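Local coordinates for MSHA biogenesis protein MshE (Vibrio cholerae, PDB 5HTL) that binds the second messenger cyclic di-GMP through its MshEN domain and probably takes part in assembling the MSHA pilus, at residues I67-L81 and L93-A105. Sequence-based numbering, arbitrary orientation.
Sequences IDLSRAHVDIDAVPL and LVIGRSGDTLRIA
In the MshEN domain, a beta hairpin with a classic bulge at Ile95 and Gly96 opposite Arg103 is packed by the loop that joins helix 51-62 to helix 84-90. The Ile95 side chain meets three residues of the loop. Its CD1 touches Ile67 CD1 tip to tip at 3.8 Å. Its CG1 sits between the backbone N and the carbonyl carbon (chi1 64°), which leaves CG2 beside the N, near Val74 CG2 and Leu69 CD1. Val74 crosses Ile95 at about a right angle. Ile67 CD1 also rests on Ala105 CB. The Ile67 side chain is about 8 Å from bound cyclic di-GMP, not in contact with it. Leu69 CD2 lies 4.0 Å from Leu93 CD2, and Leu137 of helix 134-144 touches both leucines.

One direct hydrogen bond ties the backbones. Asp75 N donates to Ile95 O at 2.8 Å and is nearly straight at the hydrogen (171°), but it comes from above the carbonyl plane. Asp75 OD1 accepts from Asp77 N in an Asx turn. Its OD2 takes a bond from water 1, which accepts from Arg97 N. Water 2 likewise links Val79 O to Val94 N. The buried Val94 O has no hydrogen-bond partner in the model. Val79 CG2 (3.3 Å) and CA (3.4 Å) cover it, the CA through a CA-H...O contact, a weak substitute.

Further along the strand, Ala78 packs against Val94 CG1 and Arg97 CB. Leu81 CD1 meets Arg97 NE obliquely at 3.7 Å and also touches Leu102 CD2.

Apolar packing thus carries most of the contact. Two waters and one direct bond serve the backbone of strand 92-98, outermost in the sheet of this chain, where the loop does not pair with it regularly.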
ATOM      1  N   ILE A  67      11.847  -1.006  -2.958  1.00 12.11           N
ATOM      2  CA  ILE A  67      12.547  -0.551  -4.157  1.00 13.08           C
ATOM      3  C   ILE A  67      14.039  -0.450  -3.919  1.00 11.98           C
ATOM      4  O   ILE A  67      14.493  -0.271  -2.784  1.00 13.69           O
ATOM      5  CB  ILE A  67      12.016   0.811  -4.693  1.00 12.69           C
ATOM      6  CG1 ILE A  67      12.187   1.931  -3.663  1.00 12.06           C
ATOM      7  CG2 ILE A  67      10.560   0.659  -5.130  1.00 13.95           C
ATOM      8  CD1 ILE A  67      12.085   3.319  -4.271  1.00 13.78           C
ATOM      9  N   ASP A  68      14.792  -0.596  -5.003  1.00 13.34           N
ATOM     10  CA  ASP A  68      16.210  -0.278  -4.987  1.00 12.68           C
ATOM     11  C   ASP A  68      16.339   1.166  -5.439  1.00 11.99           C
ATOM     12  O   ASP A  68      16.415   1.453  -6.637  1.00 13.42           O
ATOM     13  CB  ASP A  68      16.973  -1.201  -5.934  1.00 13.19           C
ATOM     14  CG  ASP A  68      18.460  -0.923  -5.947  1.00 17.87           C
ATOM     15  OD1 ASP A  68      18.912   0.045  -5.291  1.00 17.24           O
ATOM     16  OD2 ASP A  68      19.184  -1.676  -6.635  1.00 21.58           O
ATOM     17  N   LEU A  69      16.376   2.077  -4.479  1.00 13.82           N
ATOM     18  CA  LEU A  69      16.362   3.493  -4.785  1.00 13.69           C
ATOM     19  C   LEU A  69      17.659   3.964  -5.474  1.00 16.93           C
ATOM     20  O   LEU A  69      17.681   5.008  -6.117  1.00 22.93           O
ATOM     21  CB  LEU A  69      16.062   4.270  -3.505  1.00 15.16           C
ATOM     22  CG  LEU A  69      15.836   5.768  -3.607  1.00 17.38           C
ATOM     23  CD1 LEU A  69      14.776   6.114  -4.655  1.00 18.25           C
ATOM     24  CD2 LEU A  69      15.445   6.301  -2.234  1.00 18.70           C
ATOM     25  N   SER A  70      18.718   3.167  -5.375  1.00 18.87           N
ATOM     26  CA  SER A  70      19.979   3.499  -6.041  1.00 20.27           C
ATOM     27  C   SER A  70      19.874   3.342  -7.557  1.00 19.18           C
ATOM     28  O   SER A  70      20.701   3.860  -8.312  1.00 26.15           O
ATOM     29  CB  SER A  70      21.113   2.618  -5.520  1.00 20.33           C
ATOM     30  OG  SER A  70      21.063   1.321  -6.086  1.00 21.18           O
ATOM     31  N   ARG A  71      18.848   2.632  -8.008  1.00 14.71           N
ATOM     32  CA  ARG A  71      18.695   2.354  -9.427  1.00 15.45           C
ATOM     33  C   ARG A  71      17.318   2.707  -9.931  1.00 16.39           C
ATOM     34  O   ARG A  71      17.064   2.677 -11.132  1.00 23.53           O
ATOM     35  CB  ARG A  71      18.952   0.874  -9.703  1.00 18.14           C
ATOM     36  CG  ARG A  71      20.415   0.543  -9.872  1.00 25.32           C
ATOM     37  CD  ARG A  71      20.606  -0.919 -10.199  1.00 37.87           C
ATOM     38  NE  ARG A  71      21.200  -1.122 -11.515  1.00 47.82           N
ATOM     39  CZ  ARG A  71      20.849  -2.099 -12.343  1.00 51.02           C
ATOM     40  NH1 ARG A  71      19.898  -2.955 -11.991  1.00 54.83           N
ATOM     41  NH2 ARG A  71      21.439  -2.217 -13.525  1.00 54.18           N
ATOM     42  N   ALA A  72      16.417   3.014  -9.006  1.00 16.48           N
ATOM     43  CA  ALA A  72      15.023   3.204  -9.374  1.00 17.76           C
ATOM     44  C   ALA A  72      14.795   4.470 -10.191  1.00 14.03           C
ATOM     45  O   ALA A  72      15.550   5.440 -10.114  1.00 19.45           O
ATOM     46  CB  ALA A  72      14.135   3.198  -8.134  1.00 21.89           C
ATOM     47  N   HIS A  73      13.742   4.433 -10.998  1.00 15.65           N
ATOM     48  CA  HIS A  73      13.245   5.612 -11.678  1.00 15.07           C
ATOM     49  C   HIS A  73      12.802   6.619 -10.631  1.00 18.28           C
ATOM     50  O   HIS A  73      12.039   6.298  -9.714  1.00 16.88           O
ATOM     51  CB  HIS A  73      12.054   5.236 -12.567  1.00 14.43           C
ATOM     52  CG  HIS A  73      11.407   6.412 -13.223  1.00 17.00           C
ATOM     53  ND1 HIS A  73      11.783   6.870 -14.467  1.00 24.64           N
ATOM     54  CD2 HIS A  73      10.414   7.236 -12.805  1.00 22.13           C
ATOM     55  CE1 HIS A  73      11.050   7.921 -14.786  1.00 23.40           C
ATOM     56  NE2 HIS A  73      10.211   8.163 -13.798  1.00 25.04           N
ATOM     57  N   VAL A  74      13.304   7.837 -10.757  1.00 16.26           N
ATOM     58  CA  VAL A  74      12.874   8.922  -9.903  1.00 18.90           C
ATOM     59  C   VAL A  74      12.580  10.110 -10.791  1.00 17.20           C
ATOM     60  O   VAL A  74      13.422  10.516 -11.598  1.00 22.14           O
ATOM     61  CB  VAL A  74      13.954   9.303  -8.881  1.00 19.04           C
ATOM     62  CG1 VAL A  74      13.531  10.539  -8.118  1.00 18.96           C
ATOM     63  CG2 VAL A  74      14.203   8.143  -7.925  1.00 15.10           C
ATOM     64  N   ASP A  75      11.370  10.635 -10.669  1.00 18.95           N
ATOM     65  CA  ASP A  75      11.024  11.866 -11.354  1.00 20.73           C
ATOM     66  C   ASP A  75      11.670  13.015 -10.591  1.00 22.52           C
ATOM     67  O   ASP A  75      11.121  13.500  -9.599  1.00 21.93           O
ATOM     68  CB  ASP A  75       9.505  12.035 -11.422  1.00 19.31           C
ATOM     69  CG  ASP A  75       9.083  13.246 -12.251  1.00 25.31           C
ATOM     70  OD1 ASP A  75       9.959  14.049 -12.649  1.00 27.19           O
ATOM     71  OD2 ASP A  75       7.867  13.396 -12.499  1.00 28.83           O
ATOM     72  N   ILE A  76      12.839  13.439 -11.065  1.00 25.39           N
ATOM     73  CA  ILE A  76      13.642  14.449 -10.378  1.00 25.45           C
ATOM     74  C   ILE A  76      12.909  15.800 -10.280  1.00 29.51           C
ATOM     75  O   ILE A  76      13.233  16.631  -9.427  1.00 30.64           O
ATOM     76  CB  ILE A  76      15.054  14.560 -11.025  1.00 25.40           C
ATOM     77  CG1 ILE A  76      15.737  13.188 -11.024  1.00 28.15           C
ATOM     78  CG2 ILE A  76      15.935  15.558 -10.296  1.00 29.88           C
ATOM     79  CD1 ILE A  76      17.169  13.198 -11.549  1.00 32.75           C
ATOM     80  N   ASP A  77      11.894  15.993 -11.123  1.00 31.80           N
ATOM     81  CA  ASP A  77      11.019  17.168 -11.043  1.00 40.33           C
ATOM     82  C   ASP A  77       9.953  17.053  -9.958  1.00 39.44           C
ATOM     83  O   ASP A  77       9.342  18.052  -9.570  1.00 43.87           O
ATOM     84  CB  ASP A  77      10.318  17.419 -12.380  1.00 45.24           C
ATOM     85  CG  ASP A  77      10.783  18.693 -13.055  1.00 54.42           C
ATOM     86  OD1 ASP A  77      10.040  19.695 -13.009  1.00 63.30           O
ATOM     87  OD2 ASP A  77      11.892  18.695 -13.630  1.00 57.07           O
ATOM     88  N   ALA A  78       9.710  15.839  -9.482  1.00 25.56           N
ATOM     89  CA  ALA A  78       8.678  15.631  -8.479  1.00 21.23           C
ATOM     90  C   ALA A  78       9.281  15.774  -7.081  1.00 21.73           C
ATOM     91  O   ALA A  78       8.589  16.146  -6.129  1.00 21.60           O
ATOM     92  CB  ALA A  78       8.046  14.259  -8.647  1.00 26.96           C
ATOM     93  N   VAL A  79      10.577  15.490  -6.978  1.00 22.21           N
ATOM     94  CA  VAL A  79      11.290  15.555  -5.700  1.00 16.75           C
ATOM     95  C   VAL A  79      11.032  16.854  -4.915  1.00 20.69           C
ATOM     96  O   VAL A  79      10.644  16.785  -3.751  1.00 18.05           O
ATOM     97  CB  VAL A  79      12.810  15.309  -5.870  1.00 17.21           C
ATOM     98  CG1 VAL A  79      13.555  15.596  -4.575  1.00 18.98           C
ATOM     99  CG2 VAL A  79      13.073  13.889  -6.350  1.00 16.12           C
ATOM    100  N   PRO A  80      11.217  18.034  -5.554  1.00 22.25           N
ATOM    101  CA  PRO A  80      11.058  19.294  -4.813  1.00 21.83           C
ATOM    102  C   PRO A  80       9.686  19.590  -4.205  1.00 19.16           C
ATOM    103  O   PRO A  80       9.601  20.551  -3.434  1.00 23.12           O
ATOM    104  CB  PRO A  80      11.379  20.367  -5.868  1.00 26.43           C
ATOM    105  CG  PRO A  80      11.318  19.683  -7.178  1.00 27.02           C
ATOM    106  CD  PRO A  80      11.746  18.285  -6.908  1.00 24.53           C
ATOM    107  N   LEU A  81       8.650  18.840  -4.552  1.00 20.41           N
ATOM    108  CA  LEU A  81       7.322  19.055  -3.989  1.00 20.93           C
ATOM    109  C   LEU A  81       7.326  18.946  -2.462  1.00 21.03           C
ATOM    110  O   LEU A  81       6.512  19.569  -1.775  1.00 23.64           O
ATOM    111  CB  LEU A  81       6.317  18.089  -4.613  1.00 24.93           C
ATOM    112  CG  LEU A  81       6.224  18.273  -6.130  1.00 28.87           C
ATOM    113  CD1 LEU A  81       5.338  17.229  -6.787  1.00 32.07           C
ATOM    114  CD2 LEU A  81       5.752  19.679  -6.494  1.00 31.50           C
ATOM    115  N   LEU A  93      10.897  10.496   0.449  1.00 10.51           N
ATOM    116  CA  LEU A  93      11.292  11.103  -0.819  1.00 11.62           C
ATOM    117  C   LEU A  93      10.189  10.926  -1.845  1.00 10.34           C
ATOM    118  O   LEU A  93       9.757   9.806  -2.109  1.00 11.49           O
ATOM    119  CB  LEU A  93      12.565  10.435  -1.346  1.00 13.35           C
ATOM    120  CG  LEU A  93      13.162  10.963  -2.658  1.00 14.07           C
ATOM    121  CD1 LEU A  93      13.742  12.341  -2.410  1.00 14.31           C
ATOM    122  CD2 LEU A  93      14.247  10.043  -3.203  1.00 14.65           C
ATOM    123  N   VAL A  94       9.736  12.028  -2.431  1.00 12.28           N
ATOM    124  CA  VAL A  94       8.770  11.970  -3.520  1.00 13.10           C
ATOM    125  C   VAL A  94       9.491  11.578  -4.804  1.00 14.12           C
ATOM    126  O   VAL A  94      10.380  12.297  -5.269  1.00 18.02           O
ATOM    127  CB  VAL A  94       8.100  13.335  -3.750  1.00 13.31           C
ATOM    128  CG1 VAL A  94       7.038  13.216  -4.836  1.00 20.15           C
ATOM    129  CG2 VAL A  94       7.497  13.850  -2.456  1.00 17.27           C
ATOM    130  N   ILE A  95       9.147  10.410  -5.344  1.00 14.20           N
ATOM    131  CA  ILE A  95       9.836   9.883  -6.524  1.00 15.05           C
ATOM    132  C   ILE A  95       8.962   9.844  -7.768  1.00 15.78           C
ATOM    133  O   ILE A  95       9.445   9.565  -8.862  1.00 15.98           O
ATOM    134  CB  ILE A  95      10.441   8.473  -6.272  1.00 16.06           C
ATOM    135  CG1 ILE A  95       9.345   7.444  -5.989  1.00 14.34           C
ATOM    136  CG2 ILE A  95      11.466   8.523  -5.133  1.00 16.37           C
ATOM    137  CD1 ILE A  95       9.851   5.982  -5.923  1.00 17.25           C
ATOM    138  N   GLY A  96       7.681  10.129  -7.603  1.00 14.35           N
ATOM    139  CA  GLY A  96       6.785  10.170  -8.742  1.00 18.72           C
ATOM    140  C   GLY A  96       5.629  11.104  -8.489  1.00 18.86           C
ATOM    141  O   GLY A  96       5.165  11.227  -7.353  1.00 16.86           O
ATOM    142  N   ARG A  97       5.177  11.775  -9.545  1.00 18.70           N
ATOM    143  CA  ARG A  97       3.936  12.524  -9.485  1.00 16.80           C
ATOM    144  C   ARG A  97       3.140  12.300 -10.757  1.00 15.88           C
ATOM    145  O   ARG A  97       3.684  12.372 -11.854  1.00 21.45           O
ATOM    146  CB  ARG A  97       4.191  14.018  -9.319  1.00 23.32           C
ATOM    147  CG  ARG A  97       2.928  14.779  -8.949  1.00 36.35           C
ATOM    148  CD  ARG A  97       2.655  15.948  -9.851  1.00 46.70           C
ATOM    149  NE  ARG A  97       3.860  16.715 -10.145  1.00 46.99           N
ATOM    150  CZ  ARG A  97       3.852  17.926 -10.689  1.00 50.68           C
ATOM    151  NH1 ARG A  97       2.700  18.512 -10.979  1.00 54.05           N
ATOM    152  NH2 ARG A  97       4.994  18.553 -10.928  1.00 49.29           N
ATOM    153  N   SER A  98       1.852  12.031 -10.604  1.00 15.75           N
ATOM    154  CA  SER A  98       0.972  11.889 -11.753  1.00 15.41           C
ATOM    155  C   SER A  98      -0.419  12.323 -11.334  1.00 18.11           C
ATOM    156  O   SER A  98      -1.028  11.687 -10.480  1.00 22.13           O
ATOM    157  CB  SER A  98       0.945  10.431 -12.198  1.00 23.70           C
ATOM    158  OG  SER A  98       0.372  10.309 -13.489  1.00 21.72           O
ATOM    159  N   GLY A  99      -0.935  13.394 -11.935  1.00 24.52           N
ATOM    160  CA  GLY A  99      -2.190  13.956 -11.468  1.00 26.50           C
ATOM    161  C   GLY A  99      -2.019  14.368 -10.019  1.00 23.77           C
ATOM    162  O   GLY A  99      -1.008  14.984  -9.674  1.00 30.45           O
ATOM    163  N   ASP A 100      -2.977  14.014  -9.166  1.00 30.17           N
ATOM    164  CA  ASP A 100      -2.862  14.349  -7.747  1.00 36.45           C
ATOM    165  C   ASP A 100      -2.313  13.186  -6.930  1.00 32.07           C
ATOM    166  O   ASP A 100      -2.599  13.090  -5.738  1.00 32.88           O
ATOM    167  CB  ASP A 100      -4.212  14.745  -7.140  1.00 46.61           C
ATOM    168  CG  ASP A 100      -5.149  15.388  -8.137  1.00 56.38           C
ATOM    169  OD1 ASP A 100      -4.671  16.067  -9.070  1.00 59.68           O
ATOM    170  OD2 ASP A 100      -6.376  15.216  -7.971  1.00 57.13           O
ATOM    171  N   THR A 101      -1.552  12.295  -7.561  1.00 21.91           N
ATOM    172  CA  THR A 101      -0.988  11.152  -6.843  1.00 22.20           C
ATOM    173  C   THR A 101       0.527  11.239  -6.805  1.00 20.51           C
ATOM    174  O   THR A 101       1.164  11.512  -7.824  1.00 19.77           O
ATOM    175  CB  THR A 101      -1.405   9.808  -7.475  1.00 22.15           C
ATOM    176  OG1 THR A 101      -2.832   9.695  -7.469  1.00 28.70           O
ATOM    177  CG2 THR A 101      -0.825   8.645  -6.688  1.00 26.37           C
ATOM    178  N   LEU A 102       1.097  11.045  -5.616  1.00 18.08           N
ATOM    179  CA  LEU A 102       2.541  11.019  -5.440  1.00 15.94           C
ATOM    180  C   LEU A 102       2.952   9.610  -5.050  1.00 16.07           C
ATOM    181  O   LEU A 102       2.281   8.958  -4.253  1.00 17.34           O
ATOM    182  CB  LEU A 102       2.974  11.965  -4.319  1.00 16.84           C
ATOM    183  CG  LEU A 102       2.587  13.435  -4.445  1.00 20.06           C
ATOM    184  CD1 LEU A 102       3.120  14.231  -3.255  1.00 18.77           C
ATOM    185  CD2 LEU A 102       3.159  13.990  -5.711  1.00 20.31           C
ATOM    186  N   ARG A 103       4.060   9.152  -5.612  1.00 14.00           N
ATOM    187  CA  ARG A 103       4.699   7.955  -5.116  1.00 14.24           C
ATOM    188  C   ARG A 103       5.793   8.416  -4.168  1.00  8.66           C
ATOM    189  O   ARG A 103       6.641   9.212  -4.538  1.00 12.87           O
ATOM    190  CB  ARG A 103       5.288   7.140  -6.262  1.00 15.44           C
ATOM    191  CG  ARG A 103       6.019   5.874  -5.805  1.00 15.39           C
ATOM    192  CD  ARG A 103       6.301   4.919  -6.955  1.00 19.08           C
ATOM    193  NE  ARG A 103       5.048   4.398  -7.479  1.00 19.84           N
ATOM    194  CZ  ARG A 103       4.508   4.775  -8.634  1.00 17.12           C
ATOM    195  NH1 ARG A 103       5.144   5.638  -9.417  1.00 19.93           N
ATOM    196  NH2 ARG A 103       3.347   4.261  -9.015  1.00 20.39           N
ATOM    197  N   ILE A 104       5.771   7.871  -2.957  1.00 12.11           N
ATOM    198  CA  ILE A 104       6.689   8.313  -1.916  1.00 12.16           C
ATOM    199  C   ILE A 104       7.443   7.125  -1.333  1.00 11.55           C
ATOM    200  O   ILE A 104       6.840   6.178  -0.824  1.00 11.45           O
ATOM    201  CB  ILE A 104       5.937   9.050  -0.784  1.00 14.42           C
ATOM    202  CG1 ILE A 104       5.181  10.264  -1.350  1.00 16.98           C
ATOM    203  CG2 ILE A 104       6.907   9.481   0.324  1.00 13.61           C
ATOM    204  CD1 ILE A 104       4.508  11.126  -0.297  1.00 21.32           C
ATOM    205  N   ALA A 105       8.769   7.196  -1.410  1.00 10.81           N
ATOM    206  CA  ALA A 105       9.629   6.198  -0.774  1.00 11.52           C
ATOM    207  C   ALA A 105       9.898   6.607   0.663  1.00 10.56           C
ATOM    208  O   ALA A 105      10.264   7.749   0.919  1.00 11.38           O
ATOM    209  CB  ALA A 105      10.937   6.050  -1.545  1.00 14.58           C
TER
HETATM  210  O   HOH W   1       6.397  11.369 -12.262  1.00 23.05           O
HETATM  211  O   HOH W   2      10.837  14.642  -1.949  1.00 15.03           O